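Local structure of Afp2 (Serratia entomophila, 6RBN) at residues V85-I90 against D109-T114. The protein probably forms, with many copies of itself, the contractile sheath around the inner tube of the anti-feeding prophage, a phage-tail-like injection system. Sequence-based numbering, arbitrary orientation.
Sequences VNEANI and DTTTYT
E87 packs against T111 while its OE2 is hydrogen-bonded by OG of S36, an anchor outside the two segments that fixes one end of the carboxylate. The other oxygen, OE1, lies 3.4 Å from CB of T111, a van der Waals contact. CG2 of T111 rests against CG and CD of E87, 3.7 Å from each, while its CB faces OE1. The two side chains cross at about a right angle; a residue with both a long apolar stem and a charged end suits this place. CG of E87 sits between its backbone N and carbonyl carbon (chi1 64°), and the extended chain beyond carries the carboxylate over to T111. D35 also lies close to OE2, and this neighbouring negative charge would probably favour a raised pKa for one of the pair. Elsewhere the fit is looser: the CD1 methyl of I90 makes a loose van der Waals contact with the backbone O of T112 at 4.4 Å, and the buried isoleucine also packs on L31.

E87 is the second residue of a type I turn from N86 to N89, its CB directed toward 109-114; N89 N to N86 O closes the turn at 2.9 Å. Asparagine may suit both ends of the turn: as modelled, ND2 of N89 donates to OD1 of N86 (2.7 Å) through a bent bond. The turn links strand 82-86 to helix 90-97, and with strand 102-105 these form a beta-alpha-beta crossover. The contact thus joins the loops that follow its two strands, within the subtilisin-like domain of the sheath family; 109-114 leads into helix 112-122. Strand 30-34 lies between the two parallel strands, touching I90 through L31 and T112 through A33.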
loop_
_atom_site.group_PDB
_atom_site.type_symbol
_atom_site.label_atom_id
_atom_site.label_comp_id
_atom_site.label_asym_id
_atom_site.label_seq_id
_atom_site.Cartn_x
_atom_site.Cartn_y
_atom_site.Cartn_z
ATOM N N VAL C 85 -78.873 37.610 39.076
ATOM C CA VAL C 85 -78.380 37.382 40.425
ATOM C C VAL C 85 -79.037 38.415 41.329
ATOM O O VAL C 85 -79.086 39.596 40.978
ATOM C CB VAL C 85 -76.844 37.484 40.484
ATOM C CG1 VAL C 85 -76.344 37.224 41.882
ATOM C CG2 VAL C 85 -76.206 36.523 39.500
ATOM N N ASN C 86 -79.571 37.975 42.470
ATOM C CA ASN C 86 -80.096 38.936 43.431
ATOM C C ASN C 86 -78.956 39.714 44.080
ATOM O O ASN C 86 -77.821 39.242 44.144
ATOM C CB ASN C 86 -80.970 38.253 44.490
ATOM C CG ASN C 86 -80.281 37.105 45.189
ATOM O OD1 ASN C 86 -79.130 36.781 44.916
ATOM N ND2 ASN C 86 -80.995 36.481 46.117
ATOM N N GLU C 87 -79.282 40.914 44.571
ATOM C CA GLU C 87 -78.288 41.902 44.983
ATOM C C GLU C 87 -77.415 41.450 46.151
ATOM O O GLU C 87 -76.328 42.004 46.343
ATOM C CB GLU C 87 -78.982 43.212 45.357
ATOM C CG GLU C 87 -79.893 43.075 46.562
ATOM C CD GLU C 87 -80.564 44.367 46.963
ATOM O OE1 GLU C 87 -80.361 45.384 46.279
ATOM O OE2 GLU C 87 -81.285 44.366 47.981
ATOM N N ALA C 88 -77.852 40.461 46.929
ATOM C CA ALA C 88 -77.060 39.965 48.043
ATOM C C ALA C 88 -76.081 38.877 47.638
ATOM O O ALA C 88 -75.404 38.322 48.508
ATOM C CB ALA C 88 -77.981 39.438 49.145
ATOM N N ASN C 89 -75.986 38.556 46.347
ATOM C CA ASN C 89 -75.124 37.475 45.894
ATOM C C ASN C 89 -74.295 37.845 44.675
ATOM O O ASN C 89 -73.718 36.949 44.050
ATOM C CB ASN C 89 -75.955 36.229 45.577
ATOM C CG ASN C 89 -76.573 35.615 46.807
ATOM O OD1 ASN C 89 -75.933 35.512 47.850
ATOM N ND2 ASN C 89 -77.828 35.204 46.697
ATOM N N ILE C 90 -74.220 39.127 44.307
ATOM C CA ILE C 90 -73.521 39.467 43.071
ATOM C C ILE C 90 -72.014 39.440 43.272
ATOM O O ILE C 90 -71.273 39.274 42.299
ATOM C CB ILE C 90 -74.008 40.819 42.508
ATOM C CG1 ILE C 90 -73.542 42.030 43.319
ATOM C CG2 ILE C 90 -75.511 40.861 42.459
ATOM C CD1 ILE C 90 -72.383 42.799 42.677
ATOM N N ASP C 109 -79.771 49.971 43.889
ATOM C CA ASP C 109 -78.792 50.889 44.451
ATOM C C ASP C 109 -78.479 50.527 45.896
ATOM O O ASP C 109 -79.264 49.853 46.568
ATOM C CB ASP C 109 -79.275 52.344 44.345
ATOM C CG ASP C 109 -80.649 52.564 44.965
ATOM O OD1 ASP C 109 -81.305 51.586 45.382
ATOM O OD2 ASP C 109 -81.078 53.735 45.030
ATOM N N THR C 110 -77.289 50.954 46.341
ATOM C CA THR C 110 -76.753 50.936 47.711
ATOM C C THR C 110 -76.473 49.539 48.260
ATOM O O THR C 110 -75.982 49.405 49.384
ATOM C CB THR C 110 -77.652 51.697 48.701
ATOM O OG1 THR C 110 -78.910 51.027 48.864
ATOM C CG2 THR C 110 -77.889 53.130 48.227
ATOM N N THR C 111 -76.766 48.500 47.493
ATOM C CA THR C 111 -76.392 47.129 47.813
ATOM C C THR C 111 -75.558 46.510 46.710
ATOM O O THR C 111 -74.597 45.787 46.987
ATOM C CB THR C 111 -77.652 46.287 48.059
ATOM O OG1 THR C 111 -78.451 46.914 49.066
ATOM C CG2 THR C 111 -77.295 44.888 48.536
ATOM N N THR C 112 -75.898 46.806 45.454
ATOM C CA THR C 112 -74.991 46.545 44.347
ATOM C C THR C 112 -73.726 47.386 44.471
ATOM O O THR C 112 -72.636 46.910 44.142
ATOM C CB THR C 112 -75.711 46.819 43.023
ATOM O OG1 THR C 112 -76.871 45.990 42.942
ATOM C CG2 THR C 112 -74.832 46.513 41.826
ATOM N N TYR C 113 -73.849 48.610 44.999
ATOM C CA TYR C 113 -72.714 49.530 45.081
ATOM C C TYR C 113 -71.658 49.021 46.053
ATOM O O TYR C 113 -70.459 49.068 45.765
ATOM C CB TYR C 113 -73.172 50.922 45.528
ATOM C CG TYR C 113 -74.139 51.661 44.625
ATOM C CD1 TYR C 113 -74.355 51.275 43.312
ATOM C CD2 TYR C 113 -74.843 52.758 45.108
ATOM C CE1 TYR C 113 -75.250 51.951 42.512
ATOM C CE2 TYR C 113 -75.735 53.441 44.310
ATOM C CZ TYR C 113 -75.931 53.033 43.013
ATOM O OH TYR C 113 -76.817 53.702 42.204
ATOM N N THR C 114 -72.090 48.527 47.215
ATOM C CA THR C 114 -71.144 48.020 48.201
ATOM C C THR C 114 -70.595 46.648 47.837
ATOM O O THR C 114 -69.575 46.241 48.397
ATOM C CB THR C 114 -71.784 47.970 49.591
ATOM O OG1 THR C 114 -70.801 47.576 50.553
ATOM C CG2 THR C 114 -72.939 46.992 49.623
#